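Phosphatase (Mycoplasma pneumoniae M129, PDB 1T71) binds two iron(III) ions and is a putative metallophosphatase or phosphodiesterase of the YmdB-like family, possibly acting on 2',3'-cyclic nucleotides. Local coordinates at residues Pro187-Ala199 and Thr254-Val266. Numbering follows the deposited sequence.
Sequences PSADLRITPKGSA and TKKVIKTEAIRIV
Ile193 of strand 192-193 packs against Val257, just ahead of strand 259-267, where neighbouring edges of the two main beta sheets of the calcineurin-like fold meet near the protein surface. The long branch of Ile193 reaches past Val257 and lays its CD1, 3.5 Å from Ile258 C, on the classic beta bulge that Ile258 and Lys259 form opposite Glu249. Val257 splits its two methyls: with CG1 anti to its backbone N (chi1 172°), that methyl meets Ile193 CG1 at 3.9 Å, while CG2 turns to the methyl of Ala199. Thr260 closes the group, its CG2 knob fitting between Ile193 CG1 and Ala199 CB. Farther along, Leu191 forks over the strand: CD2 rests on Thr260 CB, and CD1 presses close to the peptide joining Glu261 and Ala262, 3.3 Å from Ala262 N. At the far end the NH2 of Arg264 lies 3.6 Å from Pro187 CG, and Asn244 holds the guanidinium through NE.

The type I turn from Thr194 to Gly197 brings Gly197 O to Val257 N, a nearly straight 2.9 Å hydrogen bond (173°), and a water at the same oxygen also lies within a longer hydrogen-bonding distance of Lys255 O. Strand 192-193 does not pair with 259-267; one direct hydrogen bond joins the two segments, and mainly aliphatic packing does the rest.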
loop_
_atom_site.group_PDB
_atom_site.type_symbol
_atom_site.label_atom_id
_atom_site.label_comp_id
_atom_site.label_asym_id
_atom_site.label_seq_id
_atom_site.Cartn_x
_atom_site.Cartn_y
_atom_site.Cartn_z
ATOM N N PRO A 187 4.855 -4.803 -8.851
ATOM C CA PRO A 187 3.791 -4.110 -9.579
ATOM C C PRO A 187 3.274 -4.934 -10.757
ATOM O O PRO A 187 4.033 -5.669 -11.387
ATOM C CB PRO A 187 4.469 -2.819 -10.025
ATOM C CG PRO A 187 5.868 -3.277 -10.314
ATOM C CD PRO A 187 6.176 -4.229 -9.157
ATOM N N SER A 188 1.978 -4.831 -11.033
ATOM C CA SER A 188 1.390 -5.548 -12.158
ATOM C C SER A 188 1.237 -4.518 -13.272
ATOM O O SER A 188 1.196 -3.319 -12.998
ATOM C CB SER A 188 0.024 -6.136 -11.780
ATOM O OG SER A 188 -0.853 -5.139 -11.284
ATOM N N ALA A 189 1.177 -4.976 -14.519
ATOM C CA ALA A 189 1.038 -4.070 -15.666
ATOM C C ALA A 189 -0.453 -3.931 -15.991
ATOM O O ALA A 189 -0.845 -3.642 -17.122
ATOM C CB ALA A 189 1.806 -4.632 -16.874
ATOM N N ASP A 190 -1.242 -4.112 -14.937
ATOM C CA ASP A 190 -2.707 -4.104 -14.892
ATOM C C ASP A 190 -3.444 -2.759 -14.901
ATOM O O ASP A 190 -4.624 -2.707 -15.231
ATOM C CB ASP A 190 -3.120 -4.825 -13.600
ATOM C CG ASP A 190 -3.884 -6.079 -13.854
ATOM O OD1 ASP A 190 -3.603 -6.748 -14.865
ATOM O OD2 ASP A 190 -4.758 -6.411 -13.036
ATOM N N LEU A 191 -2.764 -1.700 -14.480
ATOM C CA LEU A 191 -3.361 -0.371 -14.351
ATOM C C LEU A 191 -4.265 0.112 -15.476
ATOM O O LEU A 191 -3.897 0.059 -16.650
ATOM C CB LEU A 191 -2.262 0.674 -14.136
ATOM C CG LEU A 191 -2.446 1.803 -13.104
ATOM C CD1 LEU A 191 -1.752 3.053 -13.622
ATOM C CD2 LEU A 191 -3.908 2.095 -12.831
ATOM N N ARG A 192 -5.447 0.597 -15.105
ATOM C CA ARG A 192 -6.383 1.149 -16.076
ATOM C C ARG A 192 -7.600 1.775 -15.421
ATOM O O ARG A 192 -7.878 1.555 -14.234
ATOM C CB ARG A 192 -6.881 0.070 -17.047
ATOM C CG ARG A 192 -7.889 -0.903 -16.433
ATOM C CD ARG A 192 -8.544 -1.787 -17.497
ATOM N NE ARG A 192 -9.526 -1.047 -18.289
ATOM C CZ ARG A 192 -10.201 -1.557 -19.317
ATOM N NH1 ARG A 192 -10.007 -2.819 -19.698
ATOM N NH2 ARG A 192 -11.082 -0.805 -19.966
ATOM N N ILE A 193 -8.309 2.572 -16.215
ATOM C CA ILE A 193 -9.557 3.181 -15.796
ATOM C C ILE A 193 -10.469 2.043 -16.253
ATOM O O ILE A 193 -10.329 1.568 -17.381
ATOM C CB ILE A 193 -9.871 4.459 -16.615
ATOM C CG1 ILE A 193 -8.861 5.556 -16.273
ATOM C CG2 ILE A 193 -11.305 4.918 -16.344
ATOM C CD1 ILE A 193 -9.098 6.878 -16.995
ATOM N N THR A 194 -11.365 1.577 -15.389
ATOM C CA THR A 194 -12.244 0.464 -15.750
ATOM C C THR A 194 -13.399 0.918 -16.639
ATOM O O THR A 194 -13.660 2.114 -16.766
ATOM C CB THR A 194 -12.850 -0.209 -14.499
ATOM O OG1 THR A 194 -13.795 0.682 -13.895
ATOM C CG2 THR A 194 -11.753 -0.546 -13.469
ATOM N N PRO A 195 -14.106 -0.039 -17.267
ATOM C CA PRO A 195 -15.241 0.282 -18.140
ATOM C C PRO A 195 -16.355 0.972 -17.358
ATOM O O PRO A 195 -17.289 1.515 -17.958
ATOM C CB PRO A 195 -15.686 -1.088 -18.655
ATOM C CG PRO A 195 -14.418 -1.882 -18.650
ATOM C CD PRO A 195 -13.789 -1.477 -17.333
ATOM N N LYS A 196 -16.259 0.926 -16.025
ATOM C CA LYS A 196 -17.250 1.549 -15.142
ATOM C C LYS A 196 -16.771 2.884 -14.572
ATOM O O LYS A 196 -17.471 3.508 -13.782
ATOM C CB LYS A 196 -17.605 0.629 -13.974
ATOM C CG LYS A 196 -18.876 -0.191 -14.146
ATOM C CD LYS A 196 -18.622 -1.518 -14.808
ATOM C CE LYS A 196 -19.852 -2.420 -14.693
ATOM N NZ LYS A 196 -20.261 -2.637 -13.278
ATOM N N GLY A 197 -15.568 3.309 -14.938
ATOM C CA GLY A 197 -15.093 4.589 -14.452
ATOM C C GLY A 197 -14.258 4.609 -13.190
ATOM O O GLY A 197 -14.056 5.677 -12.613
ATOM N N SER A 198 -13.784 3.451 -12.749
ATOM C CA SER A 198 -12.938 3.396 -11.563
ATOM C C SER A 198 -11.503 3.165 -11.999
ATOM O O SER A 198 -11.216 3.015 -13.187
ATOM C CB SER A 198 -13.358 2.248 -10.648
ATOM O OG SER A 198 -14.668 2.443 -10.163
ATOM N N ALA A 199 -10.598 3.155 -11.032
ATOM C CA ALA A 199 -9.201 2.882 -11.322
ATOM C C ALA A 199 -8.913 1.539 -10.655
ATOM O O ALA A 199 -9.351 1.297 -9.528
ATOM C CB ALA A 199 -8.314 3.969 -10.740
ATOM N N THR A 254 -18.436 14.401 -11.892
ATOM C CA THR A 254 -18.901 13.077 -12.312
ATOM C C THR A 254 -18.383 12.013 -11.355
ATOM O O THR A 254 -18.912 10.906 -11.289
ATOM C CB THR A 254 -18.375 12.706 -13.705
ATOM O OG1 THR A 254 -16.952 12.542 -13.640
ATOM C CG2 THR A 254 -18.720 13.780 -14.716
ATOM N N LYS A 255 -17.336 12.380 -10.626
ATOM C CA LYS A 255 -16.647 11.515 -9.680
ATOM C C LYS A 255 -16.235 10.181 -10.298
ATOM O O LYS A 255 -16.381 9.118 -9.706
ATOM C CB LYS A 255 -17.456 11.348 -8.378
ATOM C CG LYS A 255 -18.767 10.611 -8.439
ATOM C CD LYS A 255 -19.617 11.015 -7.227
ATOM C CE LYS A 255 -20.561 9.905 -6.777
ATOM N NZ LYS A 255 -19.819 8.740 -6.187
ATOM N N LYS A 256 -15.707 10.284 -11.513
ATOM C CA LYS A 256 -15.202 9.153 -12.279
ATOM C C LYS A 256 -13.708 9.430 -12.432
ATOM O O LYS A 256 -13.289 10.594 -12.443
ATOM C CB LYS A 256 -15.830 9.110 -13.677
ATOM C CG LYS A 256 -17.337 8.977 -13.696
ATOM C CD LYS A 256 -17.777 7.681 -13.043
ATOM C CE LYS A 256 -19.278 7.497 -13.176
ATOM N NZ LYS A 256 -19.740 6.235 -12.541
ATOM N N VAL A 257 -12.902 8.380 -12.535
ATOM C CA VAL A 257 -11.477 8.584 -12.716
ATOM C C VAL A 257 -11.305 9.027 -14.158
ATOM O O VAL A 257 -11.856 8.423 -15.077
ATOM C CB VAL A 257 -10.676 7.295 -12.461
ATOM C CG1 VAL A 257 -9.215 7.496 -12.860
ATOM C CG2 VAL A 257 -10.772 6.925 -10.989
ATOM N N ILE A 258 -10.534 10.085 -14.347
ATOM C CA ILE A 258 -10.303 10.648 -15.667
ATOM C C ILE A 258 -8.939 10.309 -16.239
ATOM O O ILE A 258 -8.730 10.403 -17.446
ATOM C CB ILE A 258 -10.466 12.189 -15.617
ATOM C CG1 ILE A 258 -11.946 12.540 -15.471
ATOM C CG2 ILE A 258 -9.882 12.836 -16.862
ATOM C CD1 ILE A 258 -12.199 14.029 -15.362
ATOM N N LYS A 259 -8.011 9.916 -15.377
ATOM C CA LYS A 259 -6.673 9.587 -15.838
ATOM C C LYS A 259 -5.889 8.761 -14.828
ATOM O O LYS A 259 -6.106 8.866 -13.622
ATOM C CB LYS A 259 -5.919 10.885 -16.165
ATOM C CG LYS A 259 -4.437 10.708 -16.450
ATOM C CD LYS A 259 -3.848 11.900 -17.198
ATOM C CE LYS A 259 -4.424 11.999 -18.614
ATOM N NZ LYS A 259 -3.675 12.978 -19.474
ATOM N N THR A 260 -4.991 7.923 -15.341
ATOM C CA THR A 260 -4.141 7.084 -14.508
ATOM C C THR A 260 -2.825 6.824 -15.218
ATOM O O THR A 260 -2.774 6.741 -16.443
ATOM C CB THR A 260 -4.769 5.712 -14.209
ATOM O OG1 THR A 260 -4.964 4.999 -15.439
ATOM C CG2 THR A 260 -6.090 5.873 -13.485
ATOM N N GLU A 261 -1.763 6.693 -14.432
ATOM C CA GLU A 261 -0.439 6.420 -14.967
ATOM C C GLU A 261 0.385 5.719 -13.895
ATOM O O GLU A 261 0.368 6.119 -12.731
ATOM C CB GLU A 261 0.262 7.720 -15.362
ATOM C CG GLU A 261 1.514 7.487 -16.189
ATOM C CD GLU A 261 2.386 8.718 -16.311
ATOM O OE1 GLU A 261 1.861 9.798 -16.651
ATOM O OE2 GLU A 261 3.608 8.603 -16.076
ATOM N N ALA A 262 1.100 4.673 -14.285
ATOM C CA ALA A 262 1.937 3.945 -13.344
ATOM C C ALA A 262 3.217 4.739 -13.082
ATOM O O ALA A 262 3.808 5.297 -14.007
ATOM C CB ALA A 262 2.288 2.573 -13.909
ATOM N N ILE A 263 3.638 4.791 -11.823
ATOM C CA ILE A 263 4.854 5.506 -11.457
ATOM C C ILE A 263 5.919 4.493 -11.055
ATOM O O ILE A 263 5.690 3.677 -10.163
ATOM C CB ILE A 263 4.620 6.438 -10.258
ATOM C CG1 ILE A 263 3.516 7.445 -10.584
ATOM C CG2 ILE A 263 5.926 7.137 -9.887
ATOM C CD1 ILE A 263 3.079 8.277 -9.388
ATOM N N ARG A 264 7.076 4.542 -11.711
ATOM C CA ARG A 264 8.163 3.622 -11.388
ATOM C C ARG A 264 9.567 4.219 -11.492
ATOM O O ARG A 264 9.910 4.897 -12.463
ATOM C CB ARG A 264 8.086 2.350 -12.248
ATOM C CG ARG A 264 9.441 1.663 -12.433
ATOM C CD ARG A 264 9.330 0.231 -12.938
ATOM N NE ARG A 264 9.030 -0.651 -11.824
ATOM C CZ ARG A 264 9.697 -1.761 -11.537
ATOM N NH1 ARG A 264 10.715 -2.154 -12.288
ATOM N NH2 ARG A 264 9.353 -2.465 -10.471
ATOM N N ILE A 265 10.366 3.957 -10.467
ATOM C CA ILE A 265 11.739 4.430 -10.407
ATOM C C ILE A 265 12.590 3.272 -9.899
ATOM O O ILE A 265 12.255 2.636 -8.901
ATOM C CB ILE A 265 11.875 5.639 -9.456
ATOM C CG1 ILE A 265 11.027 6.799 -9.979
ATOM C CG2 ILE A 265 13.331 6.069 -9.351
ATOM C CD1 ILE A 265 11.019 8.012 -9.094
ATOM N N VAL A 266 13.677 2.987 -10.604
ATOM C CA VAL A 266 14.554 1.899 -10.224
ATOM C C VAL A 266 16.006 2.351 -10.127
ATOM O O VAL A 266 16.534 2.996 -11.039
ATOM C CB VAL A 266 14.463 0.735 -11.233
ATOM C CG1 VAL A 266 15.417 -0.378 -10.822
ATOM C CG2 VAL A 266 13.027 0.216 -11.298
HETATM O O HOH W 1 -15.281 6.185 -10.205
#